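Local coordinates for germination-specific N-acetylmuramoyl-L-alanine amidase, Autolysin (PDB 7RAG), which is probably a zinc-dependent N-acetylmuramoyl-L-alanine amidase acting on spore cortex peptidoglycan, and binds the GerS lipoprotein, its allosteric activator, at residues 16-21 and 100-105; 92-97 and 165-170; 137-142 and 199-204; 144-149 and 194-199. One frame throughout, in Å; residues are numbered along the deposited sequence.

Interaction 1: residues 16-21 and 100-105; sequences NKTIIL and SNANMF
Ile-20 and Phe-105 form the apolar centre of this strand pairing. CG2 of Ile-20 meets CD1 of Phe-105 at 3.4 Å, lying at the ring edge and in its plane. The other branch of Ile-20 runs a different way: chi1 of -58° sets CG1 beside the backbone N, and the chain ends with CD1 3.5 Å from CB of Ala-102. On the opposite face of the sheet Ile-19 and the selenomethionine Met-104 lie side by side and point the same way, CD1 of Ile-19 being 4.0 Å from SE of Met-104; Ile-205 of helix 191-211 packs on both. The pairs Ile-19 with Met-104 and Ile-20 with Phe-105 are parallel bridges joining strands 18-23 and 104-111, neighbours in the mixed sheet of this Amidase_3 family enzyme; strand 104-111 carries the zinc ligand His-109 further along. A nearly straight bond of 2.8 Å, 177° at the hydrogen, runs from Ile-20 N to Met-104 O. Toward the start of the strands Asn-103 grips Thr-18 twice. Its N donates to Thr-18 O at 2.7 Å, while its OD1 accepts Thr-18 N at 2.8 Å, in the carbonyl plane and on a lone pair. Outermost, the side chain of Lys-17, bent at chi2, crosses that of Asn-103 at about a right angle, with Lys-17 CD 3.5 Å from Asn-103 CG. Tyr-135 of the lipoprotein chain hydrogen-bonds Ser-100 O nearby.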
# COMPACT_ATOMS: atom_id res chain seq x y z
N ASN B 16 3.58 20.68 -7.51
CA ASN B 16 4.61 21.68 -7.85
C ASN B 16 4.52 22.90 -6.95
O ASN B 16 3.96 23.92 -7.33
CB ASN B 16 4.47 22.12 -9.30
CG ASN B 16 4.90 21.05 -10.28
OD1 ASN B 16 5.35 19.97 -9.87
ND2 ASN B 16 4.75 21.34 -11.58
N LYS B 17 5.07 22.80 -5.76
CA LYS B 17 4.96 23.84 -4.76
C LYS B 17 6.25 24.63 -4.68
O LYS B 17 7.33 24.13 -5.03
CB LYS B 17 4.61 23.22 -3.42
CG LYS B 17 3.24 22.63 -3.41
CD LYS B 17 2.20 23.72 -3.62
CE LYS B 17 0.88 23.39 -2.93
NZ LYS B 17 0.09 24.63 -2.61
N THR B 18 6.12 25.88 -4.26
CA THR B 18 7.26 26.73 -3.94
C THR B 18 7.13 27.11 -2.47
O THR B 18 6.08 27.60 -2.04
CB THR B 18 7.31 27.96 -4.84
OG1 THR B 18 7.41 27.52 -6.21
CG2 THR B 18 8.53 28.83 -4.53
N ILE B 19 8.20 26.85 -1.71
CA ILE B 19 8.19 26.90 -0.25
C ILE B 19 9.29 27.84 0.22
O ILE B 19 10.44 27.72 -0.22
CB ILE B 19 8.38 25.49 0.33
CG1 ILE B 19 7.33 24.56 -0.26
CG2 ILE B 19 8.27 25.52 1.84
CD1 ILE B 19 7.02 23.38 0.59
N ILE B 20 8.95 28.76 1.12
CA ILE B 20 9.94 29.64 1.72
C ILE B 20 10.40 29.00 3.02
O ILE B 20 9.58 28.73 3.90
CB ILE B 20 9.38 31.05 1.99
CG1 ILE B 20 8.88 31.70 0.71
CG2 ILE B 20 10.48 31.92 2.57
CD1 ILE B 20 7.74 32.73 0.95
N LEU B 21 11.72 28.76 3.11
CA LEU B 21 12.39 28.34 4.33
C LEU B 21 13.25 29.48 4.87
O LEU B 21 14.10 30.01 4.15
CB LEU B 21 13.25 27.11 4.10
CG LEU B 21 12.57 25.93 3.39
CD1 LEU B 21 13.59 24.77 3.24
CD2 LEU B 21 11.26 25.47 4.07
N SER B 100 7.41 36.78 -3.50
CA SER B 100 7.82 35.48 -3.99
C SER B 100 6.77 34.73 -4.79
O SER B 100 7.14 33.91 -5.63
CB SER B 100 8.24 34.60 -2.82
OG SER B 100 9.46 35.08 -2.30
N ASN B 101 5.47 34.96 -4.56
CA ASN B 101 4.42 34.08 -5.09
C ASN B 101 4.66 32.64 -4.68
O ASN B 101 4.50 31.70 -5.46
CB ASN B 101 4.29 34.18 -6.62
CG ASN B 101 3.67 35.48 -7.06
OD1 ASN B 101 4.27 36.24 -7.82
ND2 ASN B 101 2.47 35.75 -6.57
N ALA B 102 5.08 32.45 -3.44
CA ALA B 102 5.26 31.12 -2.90
C ALA B 102 3.92 30.55 -2.44
O ALA B 102 2.90 31.24 -2.34
CB ALA B 102 6.25 31.16 -1.74
N ASN B 103 3.92 29.25 -2.17
CA ASN B 103 2.74 28.58 -1.64
C ASN B 103 2.78 28.47 -0.12
O ASN B 103 1.73 28.26 0.49
CB ASN B 103 2.61 27.19 -2.27
CG ASN B 103 2.55 27.24 -3.78
OD1 ASN B 103 3.56 27.06 -4.46
ND2 ASN B 103 1.38 27.54 -4.32
N MSE B 104 3.93 28.64 0.50
CA MSE B 104 4.05 28.32 1.92
C MSE B 104 5.32 28.92 2.51
O MSE B 104 6.30 29.10 1.82
CB MSE B 104 4.04 26.80 2.10
CG MSE B 104 4.27 26.33 3.50
SE MSE B 104 4.48 24.39 3.51
CE MSE B 104 2.69 23.83 2.83
N PHE B 105 5.27 29.25 3.79
CA PHE B 105 6.39 29.85 4.50
C PHE B 105 6.66 29.08 5.78
O PHE B 105 5.75 28.94 6.61
CB PHE B 105 6.11 31.31 4.82
CG PHE B 105 7.13 31.93 5.74
CD1 PHE B 105 8.37 32.29 5.26
CD2 PHE B 105 6.84 32.15 7.07
CE1 PHE B 105 9.32 32.86 6.10
CE2 PHE B 105 7.78 32.71 7.92
CZ PHE B 105 9.02 33.07 7.44

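Interaction 2: residues 92-97 and 165-170; sequences NRKEII and KDNNIP
Lys-94 NZ is held by two oxygens of the segment 165-170, both at 2.7 Å: Asn-167 OD1 and the backbone O of Lys-165. The two acceptors are met differently. Toward Lys-165 O the ammonium lies in the carbonyl plane, with a C=O...N angle of 146°, whereas it is tilted 23° out of the plane of the Asn-167 amide. Tyr-162 O, just before the loop segment, takes a further hydrogen bond from NZ, and the Tyr-162 ring adds a cation-pi contact. The reach from helix 82-99 comes from a chain that is extended except for one bend at chi2 (68°), and this carries the amine across to the loop. The nitrogen of the Asn-167 amide is held as well: ND2 donates to Leu-163 O and to Ser-171 OG, and the amide is thus fixed with OD1 facing the lysine. One helical turn along, CG2 of Ile-97 comes within 3.8 Å of the same OD1 and 4.5 Å of CD1 of Ile-169, while Phe-105 of strand 104-111 packs on both isoleucines. The contact therefore joins helix 82-99 of the amidase fold to the irregular connection between strands 156-158 and 171-178. Lys-165 O and Asn-167 OD1 are both acceptors and stand 3.2 Å apart; two such atoms would repel each other, so the positive charge of the shared ammonium probably helps to hold the two oxygens together.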
# COMPACT_ATOMS: atom_id res chain seq x y z
N ASN B 92 13.43 42.83 5.35
CA ASN B 92 13.88 42.22 4.11
C ASN B 92 13.32 40.81 3.93
O ASN B 92 12.87 40.44 2.83
CB ASN B 92 15.40 42.23 4.07
CG ASN B 92 15.96 43.63 3.76
OD1 ASN B 92 15.47 44.32 2.87
ND2 ASN B 92 16.97 44.06 4.52
N ARG B 93 13.33 40.01 5.01
CA ARG B 93 12.66 38.70 4.98
C ARG B 93 11.18 38.85 4.64
O ARG B 93 10.62 38.06 3.86
CB ARG B 93 12.86 38.01 6.31
CG ARG B 93 14.30 37.97 6.72
CD ARG B 93 14.60 36.99 7.83
NE ARG B 93 16.04 37.00 8.07
CZ ARG B 93 16.75 36.01 8.60
NH1 ARG B 93 16.18 34.86 8.96
NH2 ARG B 93 18.06 36.16 8.76
N LYS B 94 10.52 39.87 5.21
CA LYS B 94 9.12 40.08 4.88
C LYS B 94 8.93 40.35 3.40
O LYS B 94 7.95 39.88 2.80
CB LYS B 94 8.53 41.22 5.70
CG LYS B 94 7.01 41.21 5.74
CD LYS B 94 6.54 40.00 6.55
CE LYS B 94 5.04 39.86 6.52
NZ LYS B 94 4.60 38.77 7.42
N GLU B 95 9.84 41.12 2.79
CA GLU B 95 9.69 41.43 1.36
C GLU B 95 9.91 40.18 0.51
O GLU B 95 9.26 40.00 -0.53
CB GLU B 95 10.64 42.54 0.94
N ILE B 96 10.83 39.31 0.94
CA ILE B 96 11.01 38.04 0.25
C ILE B 96 9.72 37.24 0.28
O ILE B 96 9.32 36.64 -0.72
CB ILE B 96 12.19 37.26 0.85
CG1 ILE B 96 13.48 38.00 0.54
CG2 ILE B 96 12.22 35.83 0.31
CD1 ILE B 96 14.67 37.40 1.20
N ILE B 97 9.02 37.26 1.42
CA ILE B 97 7.72 36.58 1.49
C ILE B 97 6.72 37.25 0.56
O ILE B 97 5.99 36.58 -0.18
CB ILE B 97 7.19 36.55 2.94
CG1 ILE B 97 8.16 35.82 3.87
CG2 ILE B 97 5.84 35.85 3.00
CD1 ILE B 97 7.69 35.83 5.31
N LYS B 165 2.54 37.29 10.32
CA LYS B 165 1.34 38.10 10.17
C LYS B 165 1.04 38.34 8.70
O LYS B 165 1.93 38.69 7.92
CB LYS B 165 1.52 39.45 10.87
CG LYS B 165 1.91 39.40 12.32
CD LYS B 165 1.73 40.80 12.96
CE LYS B 165 2.48 40.91 14.30
NZ LYS B 165 2.59 42.29 14.87
N ASP B 166 -0.23 38.12 8.31
CA ASP B 166 -0.82 38.65 7.08
C ASP B 166 -0.03 38.29 5.82
O ASP B 166 0.30 39.14 5.00
CB ASP B 166 -0.99 40.15 7.19
CG ASP B 166 -1.92 40.54 8.31
OD1 ASP B 166 -2.97 39.88 8.45
OD2 ASP B 166 -1.60 41.51 9.04
N ASN B 167 0.22 36.99 5.64
CA ASN B 167 1.06 36.56 4.54
C ASN B 167 0.30 36.08 3.31
O ASN B 167 0.92 36.00 2.24
CB ASN B 167 1.97 35.41 4.98
CG ASN B 167 3.11 35.89 5.81
OD1 ASN B 167 3.53 37.05 5.71
ND2 ASN B 167 3.64 35.00 6.63
N ASN B 168 -0.98 35.73 3.44
CA ASN B 168 -1.81 35.17 2.38
C ASN B 168 -1.41 33.76 2.00
O ASN B 168 -2.00 33.21 1.07
CB ASN B 168 -1.82 36.02 1.10
CG ASN B 168 -2.40 37.41 1.32
OD1 ASN B 168 -3.48 37.55 1.88
ND2 ASN B 168 -1.65 38.44 0.91
N ILE B 169 -0.43 33.16 2.66
CA ILE B 169 -0.10 31.76 2.41
C ILE B 169 0.06 31.06 3.75
O ILE B 169 0.22 31.71 4.79
CB ILE B 169 1.19 31.62 1.57
CG1 ILE B 169 2.32 32.47 2.16
CG2 ILE B 169 0.89 31.96 0.10
CD1 ILE B 169 3.69 32.18 1.57
N PRO B 170 -0.03 29.73 3.76
CA PRO B 170 0.13 29.01 5.04
C PRO B 170 1.51 29.26 5.63
O PRO B 170 2.54 29.08 4.97
CB PRO B 170 -0.08 27.54 4.65
CG PRO B 170 -0.89 27.61 3.43
CD PRO B 170 -0.44 28.81 2.69

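Interaction 3: residues 137-142 and 199-204; sequences KCIQEE and WAIYIG. With EDO (1,2-ethanediol), chain D.
Gly-204 faces Ile-139 where helices 130-147 and 191-211 of the amidase fold pack against each other; the CA atoms of Gly-204 and Ile-139 are 4.1 Å apart. The local axes approach to 7.7 Å and run broadly antiparallel, at 140° between their directions. Such closeness depends on the glycine, since a side-chain carbon there would clash with Ile-139 CA. A second close contact is made by the Ala-200 methyl, whose CB lies 3.6 Å from Glu-142 O. Around the glycine, CB of Cys-138 rests 3.4 Å from Gly-204 O, and CG of Glu-142 sits 3.4 Å from Gly-204 N. The packing is looser toward the central sheet, where CD1 of Ile-139 and CG2 of Ile-201 are 4.2 Å apart and Ile-174 of strand 171-178 touches both. On the other flank a bend at chi2 (-48°) brings the Glu-142 carboxylate against CG2 of Ile-203, while OE1 is paired with Arg-145 in a salt bridge. Away from helix 130-147, Tyr-202 OH is hydrogen-bonded to Ser-59 OG and, at 2.9 Å, to O2 of a 1,2-ethanediol probably from the crystallisation liquor. Within helix 191-211 itself, CG1 of Ile-203 lies 3.5 Å above one face of the Trp-199 ring, offset toward its rim.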
# COMPACT_ATOMS: atom_id res chain seq x y z
N LYS B 137 -0.37 21.65 12.71
CA LYS B 137 -0.75 20.39 13.34
C LYS B 137 -0.09 19.21 12.64
O LYS B 137 0.39 18.28 13.30
CB LYS B 137 -2.27 20.22 13.32
CG LYS B 137 -3.04 21.11 14.30
CD LYS B 137 -4.52 20.74 14.29
CE LYS B 137 -5.32 21.54 15.30
NZ LYS B 137 -6.74 21.03 15.47
N CYS B 138 -0.05 19.22 11.30
CA CYS B 138 0.64 18.15 10.58
C CYS B 138 2.10 18.05 10.99
O CYS B 138 2.63 16.96 11.28
CB CYS B 138 0.54 18.38 9.07
SG CYS B 138 -1.11 18.13 8.38
N ILE B 139 2.78 19.20 11.06
CA ILE B 139 4.19 19.18 11.40
C ILE B 139 4.39 18.76 12.86
O ILE B 139 5.31 18.01 13.17
CB ILE B 139 4.82 20.55 11.10
CG1 ILE B 139 4.86 20.73 9.59
CG2 ILE B 139 6.17 20.65 11.73
CD1 ILE B 139 5.05 22.15 9.17
N GLN B 140 3.53 19.23 13.77
CA GLN B 140 3.67 18.86 15.17
C GLN B 140 3.46 17.37 15.37
O GLN B 140 4.19 16.72 16.13
CB GLN B 140 2.71 19.66 16.04
CG GLN B 140 3.00 19.54 17.53
CD GLN B 140 4.34 20.11 17.92
OE1 GLN B 140 4.69 21.22 17.53
NE2 GLN B 140 5.11 19.35 18.69
N GLU B 141 2.46 16.79 14.69
CA GLU B 141 2.26 15.34 14.73
C GLU B 141 3.50 14.59 14.24
O GLU B 141 3.91 13.60 14.86
CB GLU B 141 1.04 14.96 13.90
CG GLU B 141 -0.25 14.81 14.67
CD GLU B 141 -1.45 15.24 13.85
OE1 GLU B 141 -1.29 15.33 12.60
OE2 GLU B 141 -2.53 15.51 14.44
N GLU B 142 4.11 15.04 13.13
CA GLU B 142 5.31 14.35 12.67
C GLU B 142 6.50 14.57 13.61
O GLU B 142 7.32 13.67 13.79
CB GLU B 142 5.68 14.79 11.26
CG GLU B 142 4.64 14.44 10.26
CD GLU B 142 4.18 13.01 10.38
OE1 GLU B 142 5.03 12.11 10.25
OE2 GLU B 142 2.97 12.80 10.63
N TRP B 199 13.47 15.71 8.42
CA TRP B 199 12.58 14.66 7.94
C TRP B 199 11.18 14.81 8.51
O TRP B 199 10.18 14.71 7.78
CB TRP B 199 13.16 13.30 8.29
CG TRP B 199 12.29 12.22 7.84
CD1 TRP B 199 11.43 11.48 8.60
CD2 TRP B 199 12.11 11.79 6.49
NE1 TRP B 199 10.75 10.60 7.80
CE2 TRP B 199 11.15 10.77 6.50
CE3 TRP B 199 12.68 12.16 5.27
CZ2 TRP B 199 10.75 10.12 5.34
CZ3 TRP B 199 12.29 11.52 4.12
CH2 TRP B 199 11.33 10.50 4.17
N ALA B 200 11.07 15.06 9.82
CA ALA B 200 9.74 15.22 10.41
C ALA B 200 9.00 16.40 9.78
O ALA B 200 7.82 16.30 9.42
CB ALA B 200 9.85 15.39 11.92
N ILE B 201 9.69 17.54 9.61
CA ILE B 201 9.03 18.71 9.05
C ILE B 201 8.61 18.44 7.61
O ILE B 201 7.51 18.83 7.17
CB ILE B 201 9.93 19.96 9.13
CG1 ILE B 201 10.46 20.14 10.56
CG2 ILE B 201 9.13 21.18 8.66
CD1 ILE B 201 11.34 21.38 10.75
N TYR B 202 9.49 17.80 6.84
CA TYR B 202 9.20 17.50 5.45
C TYR B 202 7.99 16.59 5.33
O TYR B 202 7.10 16.82 4.49
CB TYR B 202 10.45 16.87 4.82
CG TYR B 202 10.24 16.09 3.55
CD1 TYR B 202 9.94 16.73 2.34
CD2 TYR B 202 10.39 14.70 3.54
CE1 TYR B 202 9.77 16.01 1.17
CE2 TYR B 202 10.21 13.97 2.38
CZ TYR B 202 9.91 14.63 1.20
OH TYR B 202 9.75 13.89 0.06
N ILE B 203 7.91 15.57 6.19
CA ILE B 203 6.75 14.69 6.15
C ILE B 203 5.49 15.45 6.55
O ILE B 203 4.43 15.26 5.96
CB ILE B 203 6.99 13.45 7.03
CG1 ILE B 203 8.02 12.53 6.36
CG2 ILE B 203 5.71 12.67 7.24
CD1 ILE B 203 7.68 12.21 4.92
N GLY B 204 5.59 16.34 7.55
CA GLY B 204 4.41 17.10 7.93
C GLY B 204 3.88 17.94 6.78
O GLY B 204 2.68 17.94 6.49
C1 EDO D . 14.20 12.42 -1.23
O1 EDO D . 13.24 11.65 -1.99
C2 EDO D . 13.48 13.02 -0.04
O2 EDO D . 12.18 12.38 -0.01

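Interaction 4: residues 144-149 and 194-199; sequences KRVVDK and QEKIAW
Val-146 directs its CB toward helix 191-211, where it lies 3.9 Å from CB of Ala-200, and its CG1 branch reaches furthest across. With CG1 anti to the backbone N (chi1 175°), that methyl lies between two residues of the opposing helix: 4.0 Å from CG of Lys-196 and 3.9 Å from CD1 of Trp-199. It meets the indole at its edge and in the ring plane, the two side chains crossing at about a right angle. CG2, the other branch, lies over the guanidinium of its neighbour Arg-145, 3.3 Å above the plane and offset to the rim. This is the C-terminal end of helix 130-147, which widens into a pi-type turn at 144-147, packing on the early turns of helix 191-211 in the amidase fold. The lipoprotein lies close by: its Asp-85 forms a salt bridge with Arg-145 NH1 and a hydrogen bond with Trp-199 NE1, and its Ile-83 packs on Val-146. Lys-196, extended beyond CG, runs on past the valine and brings CE to 3.3 Å from Val-146 O. On the flank away from Arg-145, Val-147 crosses Ile-197 obliquely, with Val-147 CG2 4.0 Å from Ile-197 CG1, and Tyr-193 also touches Val-147.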
# COMPACT_ATOMS: atom_id res chain seq x y z
N LYS B 144 6.34 14.83 16.81
CA LYS B 144 6.09 13.84 17.86
C LYS B 144 6.45 12.43 17.39
O LYS B 144 7.22 11.73 18.05
CB LYS B 144 4.63 13.89 18.29
CG LYS B 144 4.30 13.03 19.50
CD LYS B 144 2.79 12.85 19.69
CE LYS B 144 2.49 11.79 20.76
NZ LYS B 144 1.09 11.23 20.73
N ARG B 145 5.90 12.00 16.25
CA ARG B 145 6.02 10.59 15.88
C ARG B 145 7.45 10.23 15.52
O ARG B 145 7.93 9.15 15.88
CB ARG B 145 5.11 10.25 14.71
CG ARG B 145 5.25 8.81 14.22
CD ARG B 145 4.48 8.56 12.91
NE ARG B 145 4.95 9.41 11.81
CZ ARG B 145 5.95 9.09 10.99
NH1 ARG B 145 6.59 7.95 11.12
NH2 ARG B 145 6.31 9.91 10.02
N VAL B 146 8.15 11.12 14.82
CA VAL B 146 9.48 10.83 14.30
C VAL B 146 10.56 11.16 15.32
O VAL B 146 11.50 10.39 15.51
CB VAL B 146 9.69 11.61 12.99
CG1 VAL B 146 11.10 11.44 12.49
CG2 VAL B 146 8.68 11.17 11.94
N VAL B 147 10.47 12.30 15.99
CA VAL B 147 11.59 12.77 16.79
C VAL B 147 11.49 12.32 18.24
O VAL B 147 12.48 11.92 18.85
CB VAL B 147 11.69 14.30 16.68
CG1 VAL B 147 12.60 14.85 17.77
CG2 VAL B 147 12.19 14.70 15.29
N ASP B 148 10.31 12.40 18.84
CA ASP B 148 10.21 12.15 20.27
C ASP B 148 8.75 11.84 20.60
O ASP B 148 7.92 12.76 20.69
CB ASP B 148 10.72 13.36 21.03
CG ASP B 148 10.59 13.23 22.51
OD1 ASP B 148 10.41 12.09 23.00
OD2 ASP B 148 10.68 14.27 23.20
N LYS B 149 8.44 10.55 20.82
CA LYS B 149 7.07 10.20 21.14
C LYS B 149 6.66 10.72 22.51
O LYS B 149 5.46 10.80 22.80
CB LYS B 149 6.89 8.69 21.08
CG LYS B 149 6.93 8.16 19.66
CD LYS B 149 6.80 6.64 19.64
CE LYS B 149 6.89 6.13 18.21
NZ LYS B 149 5.93 6.85 17.36
N GLN B 194 19.61 16.66 13.56
CA GLN B 194 19.11 17.72 12.69
C GLN B 194 18.43 17.14 11.46
O GLN B 194 17.37 17.63 11.04
CB GLN B 194 20.26 18.63 12.28
CG GLN B 194 20.96 19.29 13.47
CD GLN B 194 22.19 20.05 13.04
OE1 GLN B 194 22.64 19.92 11.90
NE2 GLN B 194 22.74 20.86 13.94
N GLU B 195 18.99 16.07 10.89
CA GLU B 195 18.36 15.45 9.73
C GLU B 195 17.02 14.82 10.10
O GLU B 195 16.07 14.87 9.31
CB GLU B 195 19.29 14.43 9.09
CG GLU B 195 20.51 15.04 8.48
CD GLU B 195 21.48 14.02 7.91
OE1 GLU B 195 21.22 12.80 8.04
OE2 GLU B 195 22.50 14.43 7.33
N LYS B 196 16.94 14.20 11.28
CA LYS B 196 15.67 13.64 11.74
C LYS B 196 14.59 14.72 11.82
O LYS B 196 13.45 14.51 11.37
CB LYS B 196 15.90 12.99 13.10
CG LYS B 196 14.92 11.90 13.50
CD LYS B 196 15.61 10.90 14.45
CE LYS B 196 14.69 9.73 14.83
NZ LYS B 196 15.39 8.68 15.63
N ILE B 197 14.93 15.88 12.38
CA ILE B 197 13.97 16.98 12.48
C ILE B 197 13.54 17.45 11.10
O ILE B 197 12.35 17.69 10.84
CB ILE B 197 14.57 18.14 13.29
CG1 ILE B 197 14.65 17.77 14.76
CG2 ILE B 197 13.77 19.44 13.03
CD1 ILE B 197 15.45 18.73 15.56
N ALA B 198 14.50 17.61 10.20
CA ALA B 198 14.15 18.01 8.84
C ALA B 198 13.20 17.00 8.22
O ALA B 198 12.20 17.38 7.60
CB ALA B 198 15.40 18.19 7.99
N TRP B 199 13.47 15.71 8.42
CA TRP B 199 12.58 14.66 7.94
C TRP B 199 11.18 14.81 8.51
O TRP B 199 10.18 14.71 7.78
CB TRP B 199 13.16 13.30 8.29
CG TRP B 199 12.29 12.22 7.84
CD1 TRP B 199 11.43 11.48 8.60
CD2 TRP B 199 12.11 11.79 6.49
NE1 TRP B 199 10.75 10.60 7.80
CE2 TRP B 199 11.15 10.77 6.50
CE3 TRP B 199 12.68 12.16 5.27
CZ2 TRP B 199 10.75 10.12 5.34
CZ3 TRP B 199 12.29 11.52 4.12
CH2 TRP B 199 11.33 10.50 4.17

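Interactions 3 and 4 join the same two helices, 130-147 and 191-211, their centres about 8 Å apart, and share Trp-199; 137-142 with 199-204 is the buried part, 144-149 with 194-199 the partly buried end. Both rest on van der Waals packing. Interaction 1 is also buried but lies within the sheet, where strand hydrogen bonds combine with apolar packing on both faces. Interaction 2 is a surface contact, held chiefly by a lysine ammonium. It touches interaction 1, where Phe-105 N probably bonds Pro-170 O. Interactions 2 and 4 lie on opposite sides of the chain's centre, about 26 Å apart between centres. The lipoprotein reaches interactions 1, 3 and 4 but not interaction 2.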